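Local structure of sporozoite surface protein 2 (Plasmodium vivax, 4HQO) at residues D20-V25 with D110-H115; G29-P34 with M132-P137; M62-S67 with K95-Y100; E71-R74 with G78-I81. The protein probably serves as a sporozoite surface receptor for gliding motility, this piece holding its adhesive von Willebrand factor A and thrombospondin type 1 domains. The protein carries 4 engineered substitutions. One frame throughout, in Å; residues are numbered along the deposited sequence.

Contact 1 (D20-V25 with D110-H115)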
loop_
_atom_site.group_PDB
_atom_site.type_symbol
_atom_site.label_atom_id
_atom_site.label_comp_id
_atom_site.label_asym_id
_atom_site.label_seq_id
_atom_site.Cartn_x
_atom_site.Cartn_y
_atom_site.Cartn_z
ATOM N N ASP A 20 0.473 2.366 0.776
ATOM C CA ASP A 20 1.931 2.348 0.653
ATOM C C ASP A 20 2.279 3.279 -0.497
ATOM O O ASP A 20 1.946 2.994 -1.646
ATOM C CB ASP A 20 2.449 0.952 0.343
ATOM C CG ASP A 20 2.359 0.020 1.520
ATOM O OD1 ASP A 20 2.404 0.498 2.677
ATOM O OD2 ASP A 20 2.258 -1.202 1.282
ATOM N N LEU A 21 2.916 4.401 -0.179
ATOM C CA LEU A 21 3.143 5.456 -1.160
ATOM C C LEU A 21 4.631 5.555 -1.476
ATOM O O LEU A 21 5.436 5.891 -0.617
ATOM C CB LEU A 21 2.615 6.784 -0.620
ATOM C CG LEU A 21 2.351 7.943 -1.592
ATOM C CD1 LEU A 21 1.431 8.962 -0.923
ATOM C CD2 LEU A 21 3.632 8.620 -2.004
ATOM N N TYR A 22 4.976 5.249 -2.718
ATOM C CA TYR A 22 6.362 5.196 -3.151
ATOM C C TYR A 22 6.653 6.483 -3.903
ATOM O O TYR A 22 6.172 6.682 -5.010
ATOM C CB TYR A 22 6.584 3.976 -4.056
ATOM C CG TYR A 22 6.150 2.662 -3.431
ATOM C CD1 TYR A 22 4.853 2.186 -3.593
ATOM C CD2 TYR A 22 7.042 1.894 -2.685
ATOM C CE1 TYR A 22 4.456 0.983 -3.026
ATOM C CE2 TYR A 22 6.652 0.692 -2.111
ATOM C CZ TYR A 22 5.355 0.241 -2.286
ATOM O OH TYR A 22 4.954 -0.950 -1.711
ATOM N N LEU A 23 7.406 7.376 -3.275
ATOM C CA LEU A 23 7.716 8.668 -3.870
ATOM C C LEU A 23 9.084 8.593 -4.534
ATOM O O LEU A 23 10.109 8.472 -3.852
ATOM C CB LEU A 23 7.689 9.759 -2.798
ATOM C CG LEU A 23 7.941 11.215 -3.188
ATOM C CD1 LEU A 23 7.112 11.615 -4.395
ATOM C CD2 LEU A 23 7.621 12.123 -2.002
ATOM N N LEU A 24 9.092 8.644 -5.865
ATOM C CA LEU A 24 10.325 8.483 -6.646
ATOM C C LEU A 24 10.705 9.846 -7.214
ATOM O O LEU A 24 9.970 10.420 -8.026
ATOM C CB LEU A 24 10.119 7.487 -7.784
ATOM C CG LEU A 24 9.447 6.146 -7.451
ATOM C CD1 LEU A 24 9.370 5.237 -8.702
ATOM C CD2 LEU A 24 10.180 5.443 -6.323
ATOM N N VAL A 25 11.836 10.374 -6.762
ATOM C CA VAL A 25 12.204 11.753 -7.075
ATOM C C VAL A 25 13.404 11.804 -8.023
ATOM O O VAL A 25 14.468 11.249 -7.735
ATOM C CB VAL A 25 12.499 12.575 -5.791
ATOM C CG1 VAL A 25 12.839 14.016 -6.146
ATOM C CG2 VAL A 25 11.300 12.530 -4.835
ATOM N N ASP A 110 11.959 -0.102 -10.420
ATOM C CA ASP A 110 12.263 -1.488 -10.081
ATOM C C ASP A 110 12.329 -1.727 -8.573
ATOM O O ASP A 110 12.090 -2.841 -8.106
ATOM C CB ASP A 110 13.576 -1.929 -10.714
ATOM C CG ASP A 110 13.367 -2.717 -11.981
ATOM O OD1 ASP A 110 12.340 -3.430 -12.072
ATOM O OD2 ASP A 110 14.227 -2.619 -12.882
ATOM N N GLU A 111 12.685 -0.697 -7.815
ATOM C CA GLU A 111 12.658 -0.819 -6.359
ATOM C C GLU A 111 11.239 -1.130 -5.884
ATOM O O GLU A 111 11.039 -1.948 -4.981
ATOM C CB GLU A 111 13.194 0.445 -5.678
ATOM C CG GLU A 111 14.644 0.776 -6.011
ATOM C CD GLU A 111 15.665 -0.159 -5.366
ATOM O OE1 GLU A 111 16.868 0.172 -5.410
ATOM O OE2 GLU A 111 15.287 -1.210 -4.813
ATOM N N VAL A 112 10.251 -0.508 -6.520
ATOM C CA VAL A 112 8.859 -0.794 -6.180
ATOM C C VAL A 112 8.500 -2.228 -6.505
ATOM O O VAL A 112 7.847 -2.895 -5.699
ATOM C CB VAL A 112 7.876 0.157 -6.877
ATOM C CG1 VAL A 112 6.458 -0.081 -6.356
ATOM C CG2 VAL A 112 8.285 1.597 -6.620
ATOM N N GLN A 113 8.941 -2.705 -7.675
ATOM C CA GLN A 113 8.743 -4.099 -8.065
ATOM C C GLN A 113 9.282 -5.025 -7.000
ATOM O O GLN A 113 8.632 -5.996 -6.620
ATOM C CB GLN A 113 9.494 -4.407 -9.362
ATOM C CG GLN A 113 8.809 -3.914 -10.591
ATOM C CD GLN A 113 7.790 -4.904 -11.094
ATOM O OE1 GLN A 113 6.779 -5.167 -10.439
ATOM N NE2 GLN A 113 8.053 -5.470 -12.263
ATOM N N LYS A 114 10.496 -4.724 -6.547
ATOM C CA LYS A 114 11.177 -5.528 -5.536
ATOM C C LYS A 114 10.367 -5.601 -4.227
ATOM O O LYS A 114 10.346 -6.632 -3.557
ATOM C CB LYS A 114 12.557 -4.926 -5.280
ATOM C CG LYS A 114 13.608 -5.876 -4.759
ATOM C CD LYS A 114 14.958 -5.153 -4.687
ATOM C CE LYS A 114 15.305 -4.486 -6.023
ATOM N NZ LYS A 114 16.585 -3.718 -5.982
ATOM N N HIS A 115 9.703 -4.507 -3.867
ATOM C CA HIS A 115 8.853 -4.506 -2.673
ATOM C C HIS A 115 7.744 -5.532 -2.816
ATOM O O HIS A 115 7.518 -6.350 -1.916
ATOM C CB HIS A 115 8.238 -3.125 -2.433
ATOM C CG HIS A 115 9.124 -2.189 -1.668
ATOM N ND1 HIS A 115 10.240 -1.598 -2.223
ATOM C CD2 HIS A 115 9.050 -1.739 -0.396
ATOM C CE1 HIS A 115 10.816 -0.826 -1.319
ATOM N NE2 HIS A 115 10.116 -0.892 -0.199
#

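Contact 2 (G29-P34 with M132-P137). With MG (magnesium ion), chain E.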
loop_
_atom_site.group_PDB
_atom_site.type_symbol
_atom_site.label_atom_id
_atom_site.label_comp_id
_atom_site.label_asym_id
_atom_site.label_seq_id
_atom_site.Cartn_x
_atom_site.Cartn_y
_atom_site.Cartn_z
ATOM N N GLY A 29 20.858 15.577 -13.492
ATOM C CA GLY A 29 21.374 16.847 -13.966
ATOM C C GLY A 29 20.395 17.670 -14.779
ATOM O O GLY A 29 20.396 18.890 -14.679
ATOM N N SER A 30 19.562 17.022 -15.591
ATOM C CA SER A 30 18.596 17.763 -16.403
ATOM C C SER A 30 17.536 18.498 -15.568
ATOM O O SER A 30 16.946 19.478 -16.019
ATOM C CB SER A 30 17.934 16.869 -17.450
ATOM O OG SER A 30 17.239 15.800 -16.837
ATOM N N ILE A 31 17.296 18.040 -14.351
ATOM C CA ILE A 31 16.373 18.757 -13.476
ATOM C C ILE A 31 16.901 20.173 -13.218
ATOM O O ILE A 31 16.198 21.163 -13.431
ATOM C CB ILE A 31 16.158 18.004 -12.162
ATOM C CG1 ILE A 31 15.557 16.632 -12.460
ATOM C CG2 ILE A 31 15.259 18.803 -11.226
ATOM C CD1 ILE A 31 14.280 16.700 -13.281
ATOM N N GLY A 32 18.154 20.270 -12.797
ATOM C CA GLY A 32 18.772 21.567 -12.612
ATOM C C GLY A 32 18.656 22.076 -11.186
ATOM O O GLY A 32 17.626 21.918 -10.536
ATOM N N TYR A 33 19.733 22.681 -10.701
ATOM C CA TYR A 33 19.751 23.257 -9.371
ATOM C C TYR A 33 18.681 24.335 -9.150
ATOM O O TYR A 33 17.957 24.271 -8.161
ATOM C CB TYR A 33 21.145 23.800 -9.023
ATOM C CG TYR A 33 21.196 24.440 -7.651
ATOM C CD1 TYR A 33 21.219 23.656 -6.509
ATOM C CD2 TYR A 33 21.205 25.824 -7.503
ATOM C CE1 TYR A 33 21.262 24.220 -5.255
ATOM C CE2 TYR A 33 21.247 26.408 -6.243
ATOM C CZ TYR A 33 21.271 25.595 -5.126
ATOM O OH TYR A 33 21.310 26.135 -3.872
ATOM N N PRO A 34 18.580 25.331 -10.055
ATOM C CA PRO A 34 17.572 26.357 -9.773
ATOM C C PRO A 34 16.169 25.775 -9.660
ATOM O O PRO A 34 15.410 26.209 -8.798
ATOM C CB PRO A 34 17.677 27.296 -10.979
ATOM C CG PRO A 34 19.057 27.106 -11.490
ATOM C CD PRO A 34 19.353 25.654 -11.272
ATOM N N MET A 132 8.099 11.766 -9.790
ATOM C CA MET A 132 8.390 13.169 -10.082
ATOM C C MET A 132 9.579 13.255 -11.019
ATOM O O MET A 132 10.692 12.914 -10.625
ATOM C CB MET A 132 8.712 13.939 -8.798
ATOM C CG MET A 132 7.547 14.110 -7.865
ATOM S SD MET A 132 8.025 14.901 -6.318
ATOM C CE MET A 132 8.833 16.353 -6.911
ATOM N N THR A 133 9.356 13.730 -12.244
ATOM C CA THR A 133 10.412 13.712 -13.253
ATOM C C THR A 133 10.178 14.735 -14.374
ATOM O O THR A 133 9.061 15.223 -14.548
ATOM C CB THR A 133 10.552 12.290 -13.853
ATOM O OG1 THR A 133 11.665 12.234 -14.757
ATOM C CG2 THR A 133 9.265 11.891 -14.587
ATOM N N ASP A 134 11.239 15.069 -15.111
ATOM C CA ASP A 134 11.109 15.828 -16.357
ATOM C C ASP A 134 10.868 14.896 -17.552
ATOM O O ASP A 134 10.684 15.345 -18.678
ATOM C CB ASP A 134 12.338 16.712 -16.617
ATOM C CG ASP A 134 13.614 15.912 -16.846
ATOM O OD1 ASP A 134 13.579 14.655 -16.847
ATOM O OD2 ASP A 134 14.668 16.556 -17.035
ATOM N N GLY A 135 10.904 13.597 -17.302
ATOM C CA GLY A 135 10.511 12.638 -18.316
ATOM C C GLY A 135 11.573 12.334 -19.357
ATOM O O GLY A 135 11.244 12.079 -20.514
ATOM N N VAL A 136 12.839 12.365 -18.942
ATOM C CA VAL A 136 13.961 11.995 -19.812
ATOM C C VAL A 136 14.796 10.888 -19.147
ATOM O O VAL A 136 15.847 11.158 -18.561
ATOM C CB VAL A 136 14.866 13.212 -20.117
ATOM C CG1 VAL A 136 15.803 12.894 -21.284
ATOM C CG2 VAL A 136 14.022 14.435 -20.452
ATOM N N PRO A 137 14.304 9.637 -19.197
ATOM C CA PRO A 137 15.027 8.538 -18.545
ATOM C C PRO A 137 16.234 8.080 -19.364
ATOM O O PRO A 137 16.375 8.448 -20.537
ATOM C CB PRO A 137 13.974 7.420 -18.482
ATOM C CG PRO A 137 13.106 7.678 -19.683
ATOM C CD PRO A 137 13.025 9.192 -19.779
HETATM MG MG MG E . 17.813 13.662 -16.436
HETATM O O HOH W 1 14.463 19.259 -16.708
HETATM O O HOH W 2 19.900 14.251 -16.689
HETATM O O HOH W 3 15.730 13.275 -16.012
HETATM O O HOH W 4 18.080 13.100 -18.469
#

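Contact 3 (M62-S67 with K95-Y100). Engineered in segment 62-67: Ser-67 (natural residue Asn).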
loop_
_atom_site.group_PDB
_atom_site.type_symbol
_atom_site.label_atom_id
_atom_site.label_comp_id
_atom_site.label_asym_id
_atom_site.label_seq_id
_atom_site.Cartn_x
_atom_site.Cartn_y
_atom_site.Cartn_z
ATOM N N MET A 62 10.596 6.559 -0.018
ATOM C CA MET A 62 11.149 7.618 -0.855
ATOM C C MET A 62 12.483 7.227 -1.457
ATOM O O MET A 62 13.367 6.720 -0.766
ATOM C CB MET A 62 11.264 8.925 -0.081
ATOM C CG MET A 62 11.643 10.143 -0.923
ATOM S SD MET A 62 11.778 11.604 0.167
ATOM C CE MET A 62 11.519 12.928 -1.000
ATOM N N ASN A 63 12.607 7.458 -2.761
ATOM C CA ASN A 63 13.818 7.133 -3.498
ATOM C C ASN A 63 14.240 8.323 -4.337
ATOM O O ASN A 63 13.411 8.967 -4.999
ATOM C CB ASN A 63 13.583 5.930 -4.428
ATOM C CG ASN A 63 14.874 5.302 -4.908
ATOM O OD1 ASN A 63 15.593 5.876 -5.733
ATOM N ND2 ASN A 63 15.175 4.113 -4.398
ATOM N N LEU A 64 15.536 8.591 -4.332
ATOM C CA LEU A 64 16.110 9.642 -5.154
ATOM C C LEU A 64 16.879 8.991 -6.303
ATOM O O LEU A 64 17.823 8.226 -6.073
ATOM C CB LEU A 64 17.073 10.477 -4.314
ATOM C CG LEU A 64 17.756 11.651 -5.024
ATOM C CD1 LEU A 64 16.739 12.731 -5.346
ATOM C CD2 LEU A 64 18.849 12.212 -4.147
ATOM N N PHE A 65 16.497 9.277 -7.541
ATOM C CA PHE A 65 17.223 8.665 -8.652
ATOM C C PHE A 65 17.930 9.671 -9.559
ATOM O O PHE A 65 17.423 10.751 -9.847
ATOM C CB PHE A 65 16.337 7.709 -9.456
ATOM C CG PHE A 65 15.166 8.367 -10.141
ATOM C CD1 PHE A 65 13.957 8.546 -9.472
ATOM C CD2 PHE A 65 15.262 8.769 -11.469
ATOM C CE1 PHE A 65 12.868 9.132 -10.111
ATOM C CE2 PHE A 65 14.175 9.355 -12.123
ATOM C CZ PHE A 65 12.974 9.534 -11.441
ATOM N N GLY A 66 19.128 9.298 -9.981
ATOM C CA GLY A 66 19.961 10.142 -10.806
ATOM C C GLY A 66 20.906 9.204 -11.505
ATOM O O GLY A 66 20.447 8.250 -12.125
ATOM N N SER A 67 22.211 9.452 -11.397
ATOM C CA SER A 67 23.209 8.530 -11.941
ATOM C C SER A 67 23.087 7.188 -11.245
ATOM O O SER A 67 23.333 6.136 -11.833
ATOM C CB SER A 67 24.632 9.075 -11.740
ATOM O OG SER A 67 24.941 10.062 -12.706
ATOM N N LYS A 95 19.195 21.279 1.463
ATOM C CA LYS A 95 20.430 21.875 1.952
ATOM C C LYS A 95 21.687 21.251 1.361
ATOM O O LYS A 95 22.684 21.931 1.196
ATOM C CB LYS A 95 20.501 21.770 3.474
ATOM C CG LYS A 95 19.468 22.577 4.233
ATOM C CD LYS A 95 19.839 22.646 5.710
ATOM C CE LYS A 95 18.804 23.400 6.527
ATOM N NZ LYS A 95 19.088 23.339 7.991
ATOM N N THR A 96 21.646 19.956 1.057
ATOM C CA THR A 96 22.882 19.220 0.815
ATOM C C THR A 96 22.940 18.445 -0.509
ATOM O O THR A 96 23.969 17.869 -0.836
ATOM C CB THR A 96 23.172 18.229 1.957
ATOM O OG1 THR A 96 22.187 17.195 1.952
ATOM C CG2 THR A 96 23.161 18.937 3.314
ATOM N N TYR A 97 21.849 18.419 -1.264
ATOM C CA TYR A 97 21.858 17.715 -2.542
ATOM C C TYR A 97 21.724 18.676 -3.718
ATOM O O TYR A 97 20.789 19.475 -3.762
ATOM C CB TYR A 97 20.761 16.646 -2.610
ATOM C CG TYR A 97 20.806 15.896 -3.918
ATOM C CD1 TYR A 97 21.784 14.941 -4.150
ATOM C CD2 TYR A 97 19.900 16.174 -4.939
ATOM C CE1 TYR A 97 21.856 14.271 -5.364
ATOM C CE2 TYR A 97 19.974 15.521 -6.159
ATOM C CZ TYR A 97 20.944 14.563 -6.360
ATOM O OH TYR A 97 21.003 13.902 -7.570
ATOM N N THR A 98 22.668 18.608 -4.655
ATOM C CA THR A 98 22.550 19.345 -5.923
ATOM C C THR A 98 22.411 18.341 -7.055
ATOM O O THR A 98 23.197 17.391 -7.147
ATOM C CB THR A 98 23.741 20.325 -6.207
ATOM O OG1 THR A 98 24.961 19.599 -6.310
ATOM C CG2 THR A 98 23.887 21.341 -5.102
ATOM N N PRO A 99 21.383 18.524 -7.901
ATOM C CA PRO A 99 21.110 17.561 -8.972
ATOM C C PRO A 99 22.308 17.414 -9.901
ATOM O O PRO A 99 22.957 18.401 -10.230
ATOM C CB PRO A 99 19.924 18.189 -9.712
ATOM C CG PRO A 99 19.224 19.009 -8.664
ATOM C CD PRO A 99 20.337 19.560 -7.802
ATOM N N TYR A 100 22.606 16.182 -10.296
ATOM C CA TYR A 100 23.681 15.922 -11.239
ATOM C C TYR A 100 23.440 14.558 -11.874
ATOM O O TYR A 100 22.708 13.728 -11.332
ATOM C CB TYR A 100 25.045 15.913 -10.527
ATOM C CG TYR A 100 25.271 14.642 -9.720
ATOM C CD1 TYR A 100 24.774 14.522 -8.417
ATOM C CD2 TYR A 100 25.969 13.556 -10.265
ATOM C CE1 TYR A 100 24.969 13.351 -7.670
ATOM C CE2 TYR A 100 26.161 12.385 -9.539
ATOM C CZ TYR A 100 25.660 12.290 -8.240
ATOM O OH TYR A 100 25.858 11.137 -7.512
HETATM O O HOH W 5 22.761 11.804 -9.457
#

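Contact 4 (E71-R74 with G78-I81). With NA (sodium ion), chain G.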
loop_
_atom_site.group_PDB
_atom_site.type_symbol
_atom_site.label_atom_id
_atom_site.label_comp_id
_atom_site.label_asym_id
_atom_site.label_seq_id
_atom_site.Cartn_x
_atom_site.Cartn_y
_atom_site.Cartn_z
ATOM N N GLU A 71 17.842 4.999 -1.765
ATOM C CA GLU A 71 16.668 4.736 -0.955
ATOM C C GLU A 71 16.774 5.583 0.307
ATOM O O GLU A 71 17.629 5.336 1.156
ATOM C CB GLU A 71 16.654 3.253 -0.615
ATOM C CG GLU A 71 15.619 2.774 0.380
ATOM C CD GLU A 71 15.733 1.256 0.568
ATOM O OE1 GLU A 71 15.531 0.516 -0.417
ATOM O OE2 GLU A 71 16.095 0.800 1.671
ATOM N N LEU A 72 15.913 6.592 0.409
ATOM C CA LEU A 72 15.998 7.594 1.469
ATOM C C LEU A 72 15.112 7.239 2.656
ATOM O O LEU A 72 15.491 7.444 3.806
ATOM C CB LEU A 72 15.595 8.959 0.926
ATOM C CG LEU A 72 16.477 9.555 -0.174
ATOM C CD1 LEU A 72 15.930 10.921 -0.579
ATOM C CD2 LEU A 72 17.920 9.689 0.303
ATOM N N ILE A 73 13.924 6.711 2.372
ATOM C CA ILE A 73 12.971 6.367 3.422
ATOM C C ILE A 73 12.390 4.992 3.130
ATOM O O ILE A 73 11.851 4.778 2.040
ATOM C CB ILE A 73 11.825 7.419 3.501
ATOM C CG1 ILE A 73 12.391 8.821 3.777
ATOM C CG2 ILE A 73 10.785 7.022 4.548
ATOM C CD1 ILE A 73 11.334 9.909 3.860
ATOM N N ARG A 74 12.520 4.061 4.082
ATOM C CA ARG A 74 11.915 2.721 3.955
ATOM C C ARG A 74 10.525 2.654 4.564
ATOM O O ARG A 74 10.280 3.251 5.616
ATOM C CB ARG A 74 12.794 1.642 4.610
ATOM C CG ARG A 74 14.070 1.342 3.821
ATOM C CD ARG A 74 14.875 0.170 4.392
ATOM N NE ARG A 74 14.131 -1.088 4.410
ATOM C CZ ARG A 74 13.764 -1.777 3.326
ATOM N NH1 ARG A 74 13.087 -2.912 3.466
ATOM N NH2 ARG A 74 14.056 -1.337 2.102
ATOM N N GLY A 78 10.280 5.226 11.174
ATOM C CA GLY A 78 9.887 6.480 11.800
ATOM C C GLY A 78 9.694 7.596 10.783
ATOM O O GLY A 78 8.707 8.331 10.847
ATOM N N GLN A 79 10.615 7.712 9.824
ATOM C CA GLN A 79 10.511 8.741 8.787
ATOM C C GLN A 79 9.417 8.436 7.774
ATOM O O GLN A 79 8.991 9.311 7.015
ATOM C CB GLN A 79 11.847 8.939 8.062
ATOM C CG GLN A 79 12.892 9.634 8.891
ATOM C CD GLN A 79 14.120 10.011 8.086
ATOM O OE1 GLN A 79 14.614 9.221 7.288
ATOM N NE2 GLN A 79 14.615 11.228 8.292
ATOM N N SER A 80 8.961 7.190 7.769
ATOM C CA SER A 80 7.938 6.758 6.836
ATOM C C SER A 80 6.535 7.103 7.333
ATOM O O SER A 80 5.629 7.353 6.536
ATOM C CB SER A 80 8.053 5.246 6.601
ATOM O OG SER A 80 6.916 4.768 5.917
ATOM N N ILE A 81 6.358 7.112 8.653
ATOM C CA ILE A 81 5.029 7.211 9.236
ATOM C C ILE A 81 4.821 8.497 10.036
ATOM O O ILE A 81 3.730 8.735 10.552
ATOM C CB ILE A 81 4.725 6.007 10.168
ATOM C CG1 ILE A 81 5.621 6.063 11.407
ATOM C CG2 ILE A 81 4.914 4.690 9.431
ATOM C CD1 ILE A 81 5.192 5.124 12.509
HETATM NA NA NA G . 14.444 0.894 -2.278
#

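Contact 1 (D20-V25 with D110-H115)
Val-112 sits on the ring of Tyr-22: its CG1 methyl lies 3.9 Å from the centroid of that ring, almost on the ring normal, a CH-pi contact over the middle of one face. The valine has CG1 anti to its backbone N (chi1 -173°), which sends CG1 over the ring and leaves CG2 to continue the apolar packing along the strand. CG2 meets Tyr-22 CB at 3.9 Å and, more loosely, Leu-24 CD2. The aromatic part of the contact is an edge-to-face pair. The CE2 edge of Tyr-22 points at the face of His-115, offset toward its rim, with planes at 74°; Tyr-22 CE2 comes within 3.8 Å of His-115 CD2. Strand 19-26 is a central strand of the mixed sheet of the von Willebrand factor A domain, a Rossmann-like fold with helices on both faces. Helix 105-117 runs almost antiparallel to it, the segment axes 10.1 Å apart at closest and at 157°. Polar bonds stay within the helix or lead out of the contact. His-115 ND1 donates to Glu-111 O at 2.9 Å, nearly straight and in the plane of the imidazole, which fixes the ring's rotation. That carbonyl oxygen also takes the helical bond from His-115 N, the two donors reaching it from opposite faces of its plane. The phenol of Tyr-22 is hydrogen-bonded to Gln-127, and Tyr-61 makes a second edge-to-face pair with His-115.

Contact 2 (G29-P34 with M132-P137)
The metal ion-dependent adhesion site of the von Willebrand factor A domain brings these segments together: Ser-30 belongs to the Asp-X-Ser-X-Ser sequence that begins at the end of strand 19-26, and Asp-134 stands just past the end of strand 126-133. Ser-30 OG binds the magnesium ion at 2.2 Å and donates a hydrogen bond to Asp-134 OD2 at 2.7 Å, using the syn lone pair of that oxygen. The serine hydroxyl is held between its own backbone N and carbonyl carbon (chi1 60°), where it can serve both partners. Ser-28 and Thr-103 supply the other protein ligands, and three waters complete the six-fold shell. Asp-134 is therefore a second-shell residue: its OD1 lies within hydrogen-bonding distance of water 3, probably as acceptor, and that water is itself 2.2 Å from the magnesium ion. OD1 also takes Val-136 N at 3.2 Å from above the carboxylate plane, closing an Asx turn, while Thr-133 OG1 accepts from Gly-135 N in an ST turn. These two turns shape the loop carrying the carboxylate. Water 4, another metal ligand, donates to Val-136 O, and water 2 accepts from Ser-30 N at 3.0 Å. Ile-31 CD1 packs 3.7 Å from Asp-134 CG, an apolar tip laid against the carboxylate. Holding the metal through a hydroxyl and a water instead of directly, Asp-134 probably contributes its charge at second-shell range, which would leave the magnesium ion more electrophilic, consistent with a site that can take an acidic ligand from a binding partner.

Contact 3 (M62-S67 with K95-Y100)
The touching backbones, Leu-64 to Ser-67 and Tyr-97 to Tyr-100, run roughly alongside, their end-to-end directions 34° apart, one leaving a strand and the other a helix. The main side-chain contact is a CH-pi one: Leu-64 CD2 stands 3.8 Å from the centroid of the Tyr-97 ring, 8° off its normal. The methyl is almost equally far from all six ring carbons, the nearest being CE1 and CZ. The two side chains approach from opposite directions; a chi1 of -178° swings the Tyr-97 ring away from its own backbone N, which carries it in toward the leucine. Its hydroxyl is hydrogen-bonded to Gly-27 O. Where the strand gives way to loop, water 5 joins the two segments. It accepts from Ser-67 N at 3.1 Å, donates to Tyr-100 O at 2.7 Å and gives a weak bond to Tyr-97 OH at 3.3 Å. The same water lies 3.1 Å above the plane of the Tyr-100 ring, over its centre, with that phenol at the more exposed end of the contact. Ser-67, an engineered residue in place of the natural asparagine, approaches the same ring obliquely, its OG 4.1 Å from Tyr-100 CE2; OG itself is hydrogen-bonded to Thr-102 N. Around this contact, Trp-36 of helix 33-49 touches Leu-64 and packs edge-to-face with Tyr-97, and Leu-72 of strand 69-73 lies against Leu-64. The segment following helix 83-96 lies against the end of strand 58-65, near the metal site.

Contact 4 (E71-R74 with G78-I81)
Ser-80 presses its CB, not its hydroxyl, to the carbonyl of Arg-74: Ser-80 CB is only 3.1 Å from Arg-74 O, a close carbon-oxygen contact across the short connection from strand to helix. The hydroxyl instead bonds to Leu-60 O and Gly-76 N. Next to it, Ile-73 packs on the short helix 78-81, its CG2 3.7 Å from Ser-80 CA and 4.1 Å from Gln-79 CB. That methyl is the branch of Ile-73 that faces the helix backbone, and the isoleucine and glutamine side chains cross at about a right angle. Within 71-74, Arg-74, just past the strand, donates from NH2 to Glu-71 OE2 at 3.0 Å in a salt bridge, meeting the oxygen from above the carboxylate plane. The other oxygen, Glu-71 OE1, binds the sodium ion at 2.2 Å, with Tyr-61 as the second protein ligand. One carboxylate thus serves two cations, and the arginine probably steadies its rotation. Leu-72 and Ile-73 both face Met-62 of the neighbouring strand: a classic beta bulge in the antiparallel edge strand 69-73 of the von Willebrand factor A sheet, just before the chain turns into helix 78-81.

How the contacts relate
All four contacts lie in the von Willebrand factor A domain and share its mixed sheet. Contact 4 is nested along the chain within contact 3, and contact 3 within the loops closed by contacts 1 and 2, which cross each other. Strands 69-73, 58-65, 19-26 and 126-133 stand side by side, and backbone hydrogen bonds probably join the contacts: Met-62 with Leu-72, Val-25 with Asn-63, and Leu-24 with Met-132. Contacts 2 and 3 have centres about 10 Å apart near the magnesium end of the sheet; contacts 1 and 4, with centres about 12 Å apart, lie toward the sodium ion. The centres of contacts 2 and 4 are about 23 Å apart. The sheet thus runs from the magnesium site, the probable adhesion site, to the sodium end.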